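Local coordinates for vaginolysin (Gardnerella vaginalis, PDB 5IMY), which acts as a secreted, membrane-lysing toxin of the cholesterol-dependent cytolysin family, probably binding cholesterol in the host membrane and inserting transmembrane beta strands, at residues L382-R387 with A392-Y397; I442-K447 with I472-T477; G402-I405 with P409-R412; N59-V64 with T272-D277; F269-T272 with D277-A280. All coordinates share one frame; numbering follows the deposited sequence.

From the N terminus, contact 4 comes first: it closes a long loop by bringing the start of strand 62-76 against 272-277. Contact 5 overlaps its end, because 269-272 and 277-280 flank that same stretch and share Thr272 and Asp277 with it; strand 263-271 is thereby joined to helix 278-286. The other three follow in series without nesting or crossing. Contact 1 closes a short connection between two facing sheets, contact 3 pairs the strand ends beside the turn of the hairpin 395-403/409-415, and contact 2 spans 25 residues to join the same two sheets as contact 1. Contacts 1 and 2 touch, with centres about 7 Å apart.

Contact 1: L382-R387 with A392-Y397; sequences LTLDHR and ARYYIY
The interior of a beta sandwich is the setting here: Leu382, Leu384 and His386 on strand 363-389 of one sheet meet Ile396 on the facing sheet and Tyr394 and Ala392 in the connection leading into it. The two chains run nearly antiparallel, 168° apart, yet no hydrogen bond joins them, so side chains alone make the contact. Leu384 CD1 sits squarely over the Tyr394 ring, 3.6 Å from its centroid, a CH-pi contact only 4° off the ring normal. With its CG anti to the carbonyl carbon (chi1 -73°), Tyr394 lies beneath that leucine, and its OH comes within 3.5 Å of Leu384 CB. At one end Leu382 and Ile396 reach tip to tip, CD2 to CD1 at 3.6 Å. At the other, Ala392 CB rests over a face of the His386 imidazole, 3.9 Å from the ring centroid. That ring also has a polar tie, since its ND1 is hydrogen-bonded to Asn474 OD1, which would help fix its rotation. Ile442 of the second sheet touches both Leu382 and Ile396 and extends the apolar layer. Methyl groups seated on ring faces and meeting tip to tip between two facing sheets are characteristic of a beta-sandwich core, as in the C-terminal domain of cholesterol-dependent cytolysins.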
# COMPACT_ATOMS: atom_id res chain seq x y z
N LEU A 382 -10.34 -15.95 -19.14
CA LEU A 382 -11.73 -15.89 -19.57
C LEU A 382 -11.80 -16.31 -21.03
O LEU A 382 -11.13 -15.71 -21.88
CB LEU A 382 -12.32 -14.49 -19.39
CG LEU A 382 -13.66 -14.24 -20.08
CD1 LEU A 382 -14.74 -15.15 -19.50
CD2 LEU A 382 -14.08 -12.79 -19.97
N THR A 383 -12.62 -17.31 -21.33
CA THR A 383 -12.78 -17.83 -22.68
C THR A 383 -14.19 -17.52 -23.18
O THR A 383 -15.17 -17.78 -22.49
CB THR A 383 -12.52 -19.34 -22.71
OG1 THR A 383 -11.12 -19.59 -22.53
CG2 THR A 383 -12.98 -19.97 -24.03
N LEU A 384 -14.27 -16.96 -24.38
CA LEU A 384 -15.54 -16.66 -25.03
C LEU A 384 -15.69 -17.52 -26.27
O LEU A 384 -14.81 -17.53 -27.13
CB LEU A 384 -15.63 -15.18 -25.42
CG LEU A 384 -15.13 -14.14 -24.41
CD1 LEU A 384 -15.01 -12.79 -25.09
CD2 LEU A 384 -16.04 -14.05 -23.20
N ASP A 385 -16.81 -18.25 -26.36
CA ASP A 385 -17.11 -19.08 -27.52
C ASP A 385 -18.50 -18.70 -28.03
O ASP A 385 -19.50 -18.97 -27.35
CB ASP A 385 -17.03 -20.56 -27.18
CG ASP A 385 -16.96 -21.44 -28.42
OD1 ASP A 385 -16.39 -20.99 -29.44
OD2 ASP A 385 -17.47 -22.58 -28.38
N HIS A 386 -18.55 -18.08 -29.20
CA HIS A 386 -19.80 -17.60 -29.79
C HIS A 386 -20.11 -18.43 -31.03
O HIS A 386 -19.50 -18.24 -32.09
CB HIS A 386 -19.69 -16.12 -30.14
CG HIS A 386 -20.76 -15.63 -31.07
ND1 HIS A 386 -22.08 -16.01 -30.95
CD2 HIS A 386 -20.70 -14.80 -32.13
CE1 HIS A 386 -22.79 -15.43 -31.90
NE2 HIS A 386 -21.98 -14.69 -32.63
N ARG A 387 -21.06 -19.36 -30.90
CA ARG A 387 -21.49 -20.19 -32.02
C ARG A 387 -23.00 -20.05 -32.22
O ARG A 387 -23.74 -21.04 -32.14
CB ARG A 387 -21.10 -21.66 -31.80
CG ARG A 387 -20.71 -21.99 -30.36
CD ARG A 387 -20.68 -23.50 -30.12
NE ARG A 387 -19.32 -24.04 -30.06
CZ ARG A 387 -19.04 -25.33 -29.92
NH1 ARG A 387 -20.02 -26.22 -29.83
NH2 ARG A 387 -17.78 -25.74 -29.88
N ALA A 392 -23.05 -10.82 -32.33
CA ALA A 392 -22.91 -10.60 -30.90
C ALA A 392 -21.81 -9.58 -30.65
O ALA A 392 -20.92 -9.37 -31.47
CB ALA A 392 -22.60 -11.90 -30.15
N ARG A 393 -21.89 -8.94 -29.48
CA ARG A 393 -20.86 -8.04 -28.99
C ARG A 393 -20.52 -8.44 -27.56
O ARG A 393 -21.19 -9.28 -26.96
CB ARG A 393 -21.31 -6.58 -29.06
CG ARG A 393 -21.45 -6.05 -30.47
CD ARG A 393 -21.65 -4.55 -30.49
NE ARG A 393 -23.01 -4.16 -30.13
CZ ARG A 393 -23.44 -2.90 -30.10
NH1 ARG A 393 -22.62 -1.91 -30.41
NH2 ARG A 393 -24.70 -2.64 -29.77
N TYR A 394 -19.47 -7.86 -27.02
CA TYR A 394 -19.09 -8.10 -25.63
C TYR A 394 -18.85 -6.77 -24.93
O TYR A 394 -18.37 -5.81 -25.53
CB TYR A 394 -17.84 -8.99 -25.53
CG TYR A 394 -18.09 -10.45 -25.88
CD1 TYR A 394 -18.68 -11.31 -24.97
CD2 TYR A 394 -17.71 -10.96 -27.12
CE1 TYR A 394 -18.90 -12.64 -25.28
CE2 TYR A 394 -17.93 -12.29 -27.44
CZ TYR A 394 -18.53 -13.12 -26.52
OH TYR A 394 -18.74 -14.45 -26.84
N TYR A 395 -19.21 -6.73 -23.65
CA TYR A 395 -18.95 -5.57 -22.80
C TYR A 395 -18.39 -6.10 -21.48
O TYR A 395 -19.14 -6.62 -20.64
CB TYR A 395 -20.20 -4.74 -22.59
CG TYR A 395 -20.71 -4.10 -23.86
CD1 TYR A 395 -20.19 -2.90 -24.31
CD2 TYR A 395 -21.71 -4.71 -24.61
CE1 TYR A 395 -20.65 -2.31 -25.48
CE2 TYR A 395 -22.18 -4.13 -25.77
CZ TYR A 395 -21.65 -2.94 -26.20
OH TYR A 395 -22.11 -2.36 -27.36
N ILE A 396 -17.08 -5.98 -21.30
CA ILE A 396 -16.38 -6.56 -20.16
C ILE A 396 -15.59 -5.45 -19.48
O ILE A 396 -14.78 -4.77 -20.13
CB ILE A 396 -15.45 -7.71 -20.58
CG1 ILE A 396 -16.30 -8.87 -21.14
CG2 ILE A 396 -14.59 -8.19 -19.41
CD1 ILE A 396 -15.49 -9.99 -21.77
N TYR A 397 -15.81 -5.26 -18.18
CA TYR A 397 -15.10 -4.27 -17.39
C TYR A 397 -14.61 -4.91 -16.10
O TYR A 397 -15.13 -5.94 -15.66
CB TYR A 397 -15.99 -3.07 -17.05
CG TYR A 397 -16.81 -2.54 -18.21
CD1 TYR A 397 -16.39 -1.43 -18.93
CD2 TYR A 397 -18.00 -3.14 -18.58
CE1 TYR A 397 -17.13 -0.94 -19.99
CE2 TYR A 397 -18.75 -2.66 -19.63
CZ TYR A 397 -18.31 -1.56 -20.33
OH TYR A 397 -19.06 -1.09 -21.38

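Contact 2: I442-K447 with I472-T477; sequences IKLVEK and ISNWGT
Side-chain packing between the two layers of the C-terminal beta sandwich brings Ile442, near the end of strand 440-443, and Leu444, just beyond it, against Ile472 and Asn474 of strand 469-475. The two segments point almost the same way, 11° apart, with no hydrogen bond between them; the CA atoms of Leu444 and Asn474 are 9.1 Å apart. Ile442 and Ile472 meet tip to tip: the CD1 methyls lie 3.6 Å apart, while Ile442 CG2 also approaches Ile472 CD1 at 3.9 Å. Leu444 then lays CD2 against the amide of Asn474, 3.5 Å from CG and equally close to ND2. Asn474 holds its CG between its own N and carbonyl carbon (chi1 55°), which lifts the amide off its strand toward the other sheet. This buried polar group is satisfied at both ends, because OD1 accepts from His386 and ND2 makes a weak bond to Tyr394 OH. Farther along, the chain turns a corner at Gly476, and Glu446 OE2 only approaches Thr477 O, 4.3 Å away; Glu446 OE1 has a weak bond to Thr478 OG1. Glu446 begins the tryptophan-rich undecapeptide of this family, and Thr478 lies in the loop that in relatives carries the threonine-leucine pair for cholesterol recognition. An isoleucine pair followed by a buried, hydrogen-bonded amide closes the core of the sandwich near its probable membrane-facing tip.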
# COMPACT_ATOMS: atom_id res chain seq x y z
N ILE A 442 -19.34 -8.80 -17.27
CA ILE A 442 -19.47 -9.42 -18.59
C ILE A 442 -20.91 -9.27 -19.07
O ILE A 442 -21.86 -9.60 -18.35
CB ILE A 442 -19.07 -10.91 -18.57
CG1 ILE A 442 -17.63 -11.08 -18.07
CG2 ILE A 442 -19.21 -11.51 -19.96
CD1 ILE A 442 -17.20 -12.52 -17.87
N LYS A 443 -21.07 -8.77 -20.30
CA LYS A 443 -22.37 -8.65 -20.95
C LYS A 443 -22.19 -9.00 -22.43
O LYS A 443 -21.17 -8.66 -23.03
CB LYS A 443 -22.94 -7.23 -20.79
CG LYS A 443 -24.43 -7.11 -21.08
CD LYS A 443 -24.96 -5.73 -20.71
CE LYS A 443 -24.98 -4.79 -21.91
NZ LYS A 443 -25.16 -3.36 -21.51
N LEU A 444 -23.19 -9.67 -23.01
CA LEU A 444 -23.07 -10.22 -24.36
C LEU A 444 -23.94 -9.50 -25.38
O LEU A 444 -23.41 -8.93 -26.33
CB LEU A 444 -23.40 -11.72 -24.33
CG LEU A 444 -23.41 -12.47 -25.67
CD1 LEU A 444 -22.21 -12.12 -26.51
CD2 LEU A 444 -23.44 -13.97 -25.44
N VAL A 445 -25.26 -9.54 -25.23
CA VAL A 445 -26.22 -8.92 -26.16
C VAL A 445 -26.03 -9.41 -27.59
O VAL A 445 -24.90 -9.68 -28.03
CB VAL A 445 -26.17 -7.38 -26.09
CG1 VAL A 445 -26.06 -6.90 -24.64
CG2 VAL A 445 -25.07 -6.75 -26.96
N GLU A 446 -27.13 -9.53 -28.34
CA GLU A 446 -27.12 -10.04 -29.70
C GLU A 446 -28.00 -9.17 -30.59
O GLU A 446 -29.00 -8.61 -30.13
CB GLU A 446 -27.62 -11.49 -29.76
CG GLU A 446 -29.06 -11.67 -29.29
CD GLU A 446 -29.87 -12.59 -30.19
OE1 GLU A 446 -29.57 -12.66 -31.41
OE2 GLU A 446 -30.81 -13.23 -29.69
N LYS A 447 -27.63 -9.07 -31.87
CA LYS A 447 -28.39 -8.28 -32.82
C LYS A 447 -29.68 -9.01 -33.18
O LYS A 447 -29.64 -10.10 -33.76
CB LYS A 447 -27.57 -7.99 -34.07
CG LYS A 447 -28.28 -7.08 -35.08
CD LYS A 447 -27.64 -7.13 -36.47
CE LYS A 447 -27.84 -8.49 -37.15
NZ LYS A 447 -28.91 -8.46 -38.18
N ILE A 472 -17.58 -18.96 -21.32
CA ILE A 472 -18.98 -18.63 -21.53
C ILE A 472 -19.30 -18.93 -22.99
O ILE A 472 -18.85 -18.22 -23.89
CB ILE A 472 -19.29 -17.16 -21.19
CG1 ILE A 472 -18.72 -16.81 -19.81
CG2 ILE A 472 -20.79 -16.91 -21.24
CD1 ILE A 472 -18.85 -15.35 -19.44
N SER A 473 -20.08 -19.98 -23.22
CA SER A 473 -20.46 -20.40 -24.56
C SER A 473 -21.90 -19.99 -24.85
O SER A 473 -22.78 -20.17 -24.00
CB SER A 473 -20.30 -21.91 -24.73
OG SER A 473 -18.96 -22.32 -24.52
N ASN A 474 -22.13 -19.44 -26.04
CA ASN A 474 -23.45 -19.03 -26.47
C ASN A 474 -23.73 -19.58 -27.86
O ASN A 474 -22.84 -19.61 -28.71
CB ASN A 474 -23.59 -17.49 -26.48
CG ASN A 474 -22.52 -16.82 -27.32
OD1 ASN A 474 -22.73 -16.56 -28.51
ND2 ASN A 474 -21.38 -16.52 -26.71
N TRP A 475 -24.96 -20.03 -28.07
CA TRP A 475 -25.34 -20.66 -29.33
C TRP A 475 -26.83 -20.38 -29.56
O TRP A 475 -27.39 -19.45 -29.00
CB TRP A 475 -24.99 -22.16 -29.31
CG TRP A 475 -25.87 -22.98 -28.41
CD1 TRP A 475 -26.97 -23.70 -28.79
CD2 TRP A 475 -25.72 -23.19 -27.00
NE1 TRP A 475 -27.51 -24.34 -27.70
CE2 TRP A 475 -26.76 -24.04 -26.59
CE3 TRP A 475 -24.80 -22.73 -26.05
CZ2 TRP A 475 -26.92 -24.44 -25.26
CZ3 TRP A 475 -24.96 -23.13 -24.73
CH2 TRP A 475 -26.01 -23.98 -24.35
N GLY A 476 -27.45 -21.20 -30.40
CA GLY A 476 -28.85 -21.02 -30.74
C GLY A 476 -29.03 -20.04 -31.88
O GLY A 476 -28.10 -19.72 -32.63
N THR A 477 -30.26 -19.55 -32.01
CA THR A 477 -30.62 -18.59 -33.04
C THR A 477 -31.12 -17.30 -32.40
O THR A 477 -31.40 -17.24 -31.20
CB THR A 477 -31.68 -19.17 -33.99
OG1 THR A 477 -32.01 -18.21 -35.00
CG2 THR A 477 -32.94 -19.56 -33.23

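Contact 3: G402-I405 with P409-R412; sequences GTEI and PYVR
Gly402 and Tyr410 form an antiparallel hydrogen-bonded pair beside the turn of a hairpin, and their two backbone bonds satisfy both N-H groups and both carbonyls. Gly402 N donates to Tyr410 O at 2.9 Å, while Tyr410 N returns a 2.7 Å bond to Gly402 O. Pro409, just before Tyr410, has no N-H to give; its CA instead makes a CA-H...O contact with the same Gly402 O at 3.3 Å, and pairs with Thr403 as the non-hydrogen-bonded partner. The tyrosine ring folds back over the glycine, its CG held between backbone N and carbonyl carbon (chi1 64°). Gly402 CA lies 3.9 Å from the Tyr410 ring centroid, a CH-pi contact over the face, and Gly402 O sits above that same ring toward its rim. The overlay is this close because Gly402 presents only backbone to the ring. Glu404, bent at chi2, crosses Tyr410 at about a right angle and brings OE2 within 3.8 Å of Tyr410 CE2, the carboxylate and ring planes 32° apart. Its other oxygen, OE1, takes a weak bond from Ile405 N at 3.5 Å. Strand 409-415 pairs with 395-403, which in turn adjoins 440-443 in a four-stranded antiparallel sheet. Val411 and Arg412 carry that sheet on into a strand of another protein's chain, while Thr403 packs on Thr403 of the second subunit.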
# COMPACT_ATOMS: atom_id res chain seq x y z
N GLY A 402 -5.33 0.01 -6.14
CA GLY A 402 -3.93 0.30 -5.89
C GLY A 402 -3.79 1.33 -4.80
O GLY A 402 -4.71 2.11 -4.52
N THR A 403 -2.62 1.32 -4.17
CA THR A 403 -2.24 2.32 -3.18
C THR A 403 -1.00 3.04 -3.67
O THR A 403 -0.07 2.42 -4.19
CB THR A 403 -1.96 1.68 -1.82
OG1 THR A 403 -1.12 0.53 -1.99
CG2 THR A 403 -3.25 1.28 -1.13
N GLU A 404 -1.00 4.36 -3.52
CA GLU A 404 0.19 5.11 -3.89
C GLU A 404 1.34 4.74 -2.96
O GLU A 404 1.16 4.13 -1.90
CB GLU A 404 -0.07 6.62 -3.84
CG GLU A 404 -0.62 7.19 -5.15
CD GLU A 404 0.31 6.95 -6.33
OE1 GLU A 404 1.54 7.00 -6.13
OE2 GLU A 404 -0.19 6.70 -7.44
N ILE A 405 2.54 5.12 -3.39
CA ILE A 405 3.79 4.82 -2.69
C ILE A 405 3.61 4.95 -1.18
O ILE A 405 4.13 4.13 -0.41
CB ILE A 405 4.90 5.75 -3.21
CG1 ILE A 405 6.25 5.34 -2.62
CG2 ILE A 405 4.53 7.21 -2.95
CD1 ILE A 405 7.33 5.28 -3.67
N PRO A 409 -5.18 5.21 -1.29
CA PRO A 409 -5.75 4.27 -2.26
C PRO A 409 -6.25 4.96 -3.52
O PRO A 409 -6.45 6.17 -3.57
CB PRO A 409 -6.92 3.64 -1.48
CG PRO A 409 -7.39 4.75 -0.60
CD PRO A 409 -6.16 5.57 -0.25
N TYR A 410 -6.45 4.14 -4.55
CA TYR A 410 -7.07 4.59 -5.79
C TYR A 410 -7.61 3.38 -6.52
O TYR A 410 -7.24 2.24 -6.22
CB TYR A 410 -6.07 5.35 -6.68
CG TYR A 410 -4.91 4.52 -7.19
CD1 TYR A 410 -5.07 3.65 -8.26
CD2 TYR A 410 -3.66 4.61 -6.60
CE1 TYR A 410 -4.02 2.89 -8.72
CE2 TYR A 410 -2.60 3.85 -7.05
CZ TYR A 410 -2.78 2.99 -8.12
OH TYR A 410 -1.73 2.24 -8.58
N VAL A 411 -8.50 3.63 -7.47
CA VAL A 411 -9.08 2.59 -8.31
C VAL A 411 -9.21 3.13 -9.73
O VAL A 411 -9.64 4.27 -9.94
CB VAL A 411 -10.44 2.10 -7.77
CG1 VAL A 411 -11.27 3.26 -7.26
CG2 VAL A 411 -11.21 1.31 -8.83
N ARG A 412 -8.82 2.31 -10.70
CA ARG A 412 -8.90 2.66 -12.11
C ARG A 412 -9.65 1.55 -12.84
O ARG A 412 -9.20 0.40 -12.83
CB ARG A 412 -7.50 2.84 -12.71
CG ARG A 412 -7.50 3.15 -14.21
CD ARG A 412 -6.09 3.19 -14.78
NE ARG A 412 -5.40 4.44 -14.50
CZ ARG A 412 -4.55 4.64 -13.49
NH1 ARG A 412 -4.26 3.66 -12.64
NH2 ARG A 412 -3.98 5.83 -13.33

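Contact 4: N59-V64 with T272-D277; sequences NGEFVV and TSKSTD
A loop carrying an ST turn leans on the start of a long strand: Lys274, from the connection between strand 263-271 and helix 278-286, packs beside Glu61, just before strand 62-76, and Val63 within it. The turn is defined by Ser273, whose OG accepts from Ser275 N at 3.2 Å with an N-H...O angle of 142°. It shapes the backbone around Lys274, whose side chain heads for the strand. Glu61 and Lys274 cross at about a right angle, and the carboxylate meets the aliphatic part of the lysine and not its ammonium end: Glu61 OE2 is 3.5 Å from Lys274 CG and 4.0 Å from its CB. Bends at chi2 (-69°) and chi4 leave Lys274 NZ 4.4 Å from Glu61 OE1, beyond a salt bridge, though the opposite charges probably still attract. Val63 adds a looser apolar touch, CG1 to Lys274 CD at 4.3 Å. No hydrogen bond crosses between the segments, and the small interface is only partly buried. The loop has firmer ties on its own side, because Gln208 NE2 bonds the carbonyls of both Ser273 and Ser275, while Ser273 and Ser275 pack on Ile300 of helix 298-301. On the strand side, Val63 is hydrogen-bonded through its backbone to Phe56 of strand 51-57, and Val63 and Lys274 both touch strand 363-389, at Val374 and Ser376 respectively.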
# COMPACT_ATOMS: atom_id res chain seq x y z
N ASN A 59 5.63 -19.81 -12.34
CA ASN A 59 4.71 -20.09 -13.44
C ASN A 59 3.65 -18.99 -13.56
O ASN A 59 3.88 -17.99 -14.24
CB ASN A 59 4.07 -21.49 -13.31
CG ASN A 59 3.50 -21.78 -11.92
OD1 ASN A 59 4.00 -21.30 -10.91
ND2 ASN A 59 2.46 -22.60 -11.88
N GLY A 60 2.50 -19.16 -12.90
CA GLY A 60 1.56 -18.06 -12.77
C GLY A 60 1.94 -17.20 -11.59
O GLY A 60 2.90 -16.42 -11.67
N GLU A 61 1.19 -17.33 -10.50
CA GLU A 61 1.51 -16.78 -9.18
C GLU A 61 2.53 -15.64 -9.23
O GLU A 61 3.74 -15.89 -9.38
CB GLU A 61 2.03 -17.89 -8.27
CG GLU A 61 1.58 -17.77 -6.83
CD GLU A 61 2.26 -18.77 -5.92
OE1 GLU A 61 3.31 -19.32 -6.31
OE2 GLU A 61 1.75 -19.00 -4.80
N PHE A 62 2.07 -14.40 -9.10
CA PHE A 62 2.95 -13.24 -9.02
C PHE A 62 3.22 -12.94 -7.55
O PHE A 62 2.33 -12.48 -6.83
CB PHE A 62 2.33 -12.04 -9.72
CG PHE A 62 3.17 -10.80 -9.66
CD1 PHE A 62 4.42 -10.77 -10.26
CD2 PHE A 62 2.72 -9.66 -9.02
CE1 PHE A 62 5.20 -9.63 -10.21
CE2 PHE A 62 3.49 -8.52 -8.97
CZ PHE A 62 4.74 -8.50 -9.57
N VAL A 63 4.45 -13.20 -7.10
CA VAL A 63 4.81 -13.12 -5.69
C VAL A 63 5.56 -11.82 -5.44
O VAL A 63 6.52 -11.49 -6.15
CB VAL A 63 5.67 -14.33 -5.28
CG1 VAL A 63 5.96 -14.30 -3.78
CG2 VAL A 63 4.98 -15.63 -5.66
N VAL A 64 5.13 -11.08 -4.42
CA VAL A 64 5.83 -9.89 -3.94
C VAL A 64 6.34 -10.18 -2.53
O VAL A 64 5.59 -10.71 -1.69
CB VAL A 64 4.92 -8.65 -3.94
CG1 VAL A 64 5.56 -7.50 -3.15
CG2 VAL A 64 4.62 -8.21 -5.36
N THR A 272 4.49 -23.40 2.79
CA THR A 272 4.98 -22.79 1.57
C THR A 272 3.94 -21.89 0.92
O THR A 272 4.19 -21.35 -0.17
CB THR A 272 5.43 -23.88 0.58
OG1 THR A 272 6.21 -23.28 -0.47
CG2 THR A 272 4.23 -24.60 -0.03
N SER A 273 2.78 -21.72 1.55
CA SER A 273 1.75 -20.84 1.01
C SER A 273 2.22 -19.39 1.08
O SER A 273 2.73 -18.93 2.10
CB SER A 273 0.45 -21.00 1.79
OG SER A 273 -0.47 -19.96 1.48
N LYS A 274 2.04 -18.67 -0.03
CA LYS A 274 2.38 -17.26 -0.11
C LYS A 274 1.22 -16.37 0.31
O LYS A 274 1.17 -15.20 -0.09
CB LYS A 274 2.82 -16.90 -1.53
CG LYS A 274 3.81 -17.88 -2.14
CD LYS A 274 5.16 -17.81 -1.46
CE LYS A 274 5.97 -19.08 -1.70
NZ LYS A 274 6.38 -19.24 -3.12
N SER A 275 0.29 -16.89 1.10
CA SER A 275 -0.94 -16.19 1.44
C SER A 275 -0.75 -15.34 2.69
O SER A 275 -0.07 -15.74 3.63
CB SER A 275 -2.08 -17.18 1.66
OG SER A 275 -3.21 -16.55 2.22
N THR A 276 -1.38 -14.16 2.69
CA THR A 276 -1.68 -13.48 3.93
C THR A 276 -2.71 -14.34 4.67
O THR A 276 -3.03 -15.46 4.26
CB THR A 276 -2.16 -12.05 3.67
OG1 THR A 276 -2.41 -11.40 4.92
CG2 THR A 276 -3.43 -12.05 2.82
N ASP A 277 -3.25 -13.83 5.77
CA ASP A 277 -4.17 -14.58 6.62
C ASP A 277 -3.51 -15.79 7.28
O ASP A 277 -4.18 -16.49 8.05
CB ASP A 277 -5.41 -15.07 5.85
CG ASP A 277 -6.33 -13.94 5.43
OD1 ASP A 277 -6.09 -13.33 4.37
OD2 ASP A 277 -7.30 -13.67 6.16

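Contact 5: F269-T272 with D277-A280; sequences FDTT and DFQA
Helix 278-286 is preceded by Asp277 at the N-cap position, and its first residue, Phe278, carries the contact with Thr271 and the end of strand 263-271. Asp277 makes no capping bond through its side chain and has a positive phi (66°) just before the helix. Phe278 follows, with CG anti to the backbone N (chi1 177°), which sends the ring across to the strand. Thr271 CG2 meets that ring obliquely, 3.3 Å from CE1 and 3.6 Å from CD1, a tight fit as the two side chains slide past each other in opposite directions. The ring's outer end reaches the backbone: Phe278 CZ is 4.1 Å from Phe269 O, which lies at the ring edge near its plane, and 4.2 Å from Asp270 CA. Phe269 CB is a more distant apolar neighbour, 4.4 Å from CZ. The hydroxyl of Thr271 is engaged separately, OG1 bonding to Asn303 O and Ser273 N, while its methyl faces the ring. Beyond Phe278 the helix moves on, with Gln279 and Ala280 packing on the chain of another protein. A helix packed by its first aromatic residue against the end of a central strand is consistent with the region that, in related cytolysins, unfolds into the second transmembrane hairpin.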
# COMPACT_ATOMS: atom_id res chain seq x y z
N PHE A 269 5.13 -23.52 13.29
CA PHE A 269 4.22 -23.65 12.16
C PHE A 269 4.88 -23.01 10.95
O PHE A 269 5.30 -21.85 11.01
CB PHE A 269 2.88 -22.96 12.42
CG PHE A 269 2.19 -23.42 13.67
CD1 PHE A 269 1.18 -24.37 13.60
CD2 PHE A 269 2.52 -22.89 14.90
CE1 PHE A 269 0.53 -24.79 14.75
CE2 PHE A 269 1.88 -23.30 16.05
CZ PHE A 269 0.88 -24.25 15.97
N ASP A 270 4.95 -23.74 9.84
CA ASP A 270 5.40 -23.15 8.59
C ASP A 270 4.64 -23.76 7.43
O ASP A 270 4.15 -24.89 7.50
CB ASP A 270 6.92 -23.31 8.38
CG ASP A 270 7.36 -24.76 8.28
OD1 ASP A 270 6.51 -25.64 8.04
OD2 ASP A 270 8.58 -25.02 8.44
N THR A 271 4.54 -22.98 6.35
CA THR A 271 3.90 -23.43 5.13
C THR A 271 4.60 -22.77 3.96
O THR A 271 5.24 -21.72 4.10
CB THR A 271 2.40 -23.08 5.10
OG1 THR A 271 1.81 -23.61 3.91
CG2 THR A 271 2.20 -21.57 5.14
N THR A 272 4.49 -23.40 2.79
CA THR A 272 4.98 -22.79 1.57
C THR A 272 3.94 -21.89 0.92
O THR A 272 4.19 -21.35 -0.17
CB THR A 272 5.43 -23.88 0.58
OG1 THR A 272 6.21 -23.28 -0.47
CG2 THR A 272 4.23 -24.60 -0.03
N ASP A 277 -3.25 -13.83 5.77
CA ASP A 277 -4.17 -14.58 6.62
C ASP A 277 -3.51 -15.79 7.28
O ASP A 277 -4.18 -16.49 8.05
CB ASP A 277 -5.41 -15.07 5.85
CG ASP A 277 -6.33 -13.94 5.43
OD1 ASP A 277 -6.09 -13.33 4.37
OD2 ASP A 277 -7.30 -13.67 6.16
N PHE A 278 -2.23 -16.06 7.00
CA PHE A 278 -1.57 -17.20 7.61
C PHE A 278 -1.52 -17.07 9.13
O PHE A 278 -1.86 -18.01 9.85
CB PHE A 278 -0.15 -17.34 7.04
CG PHE A 278 0.64 -18.45 7.67
CD1 PHE A 278 0.23 -19.76 7.55
CD2 PHE A 278 1.81 -18.18 8.36
CE1 PHE A 278 0.96 -20.79 8.12
CE2 PHE A 278 2.55 -19.20 8.93
CZ PHE A 278 2.12 -20.51 8.81
N GLN A 279 -1.11 -15.90 9.62
CA GLN A 279 -1.06 -15.69 11.07
C GLN A 279 -2.44 -15.86 11.70
O GLN A 279 -2.57 -16.46 12.77
CB GLN A 279 -0.49 -14.30 11.38
CG GLN A 279 1.00 -14.18 11.15
CD GLN A 279 1.63 -13.07 11.97
OE1 GLN A 279 2.80 -13.15 12.35
NE2 GLN A 279 0.87 -12.02 12.24
N ALA A 280 -3.48 -15.33 11.05
CA ALA A 280 -4.82 -15.47 11.59
C ALA A 280 -5.30 -16.91 11.54
O ALA A 280 -6.06 -17.35 12.41
CB ALA A 280 -5.79 -14.56 10.84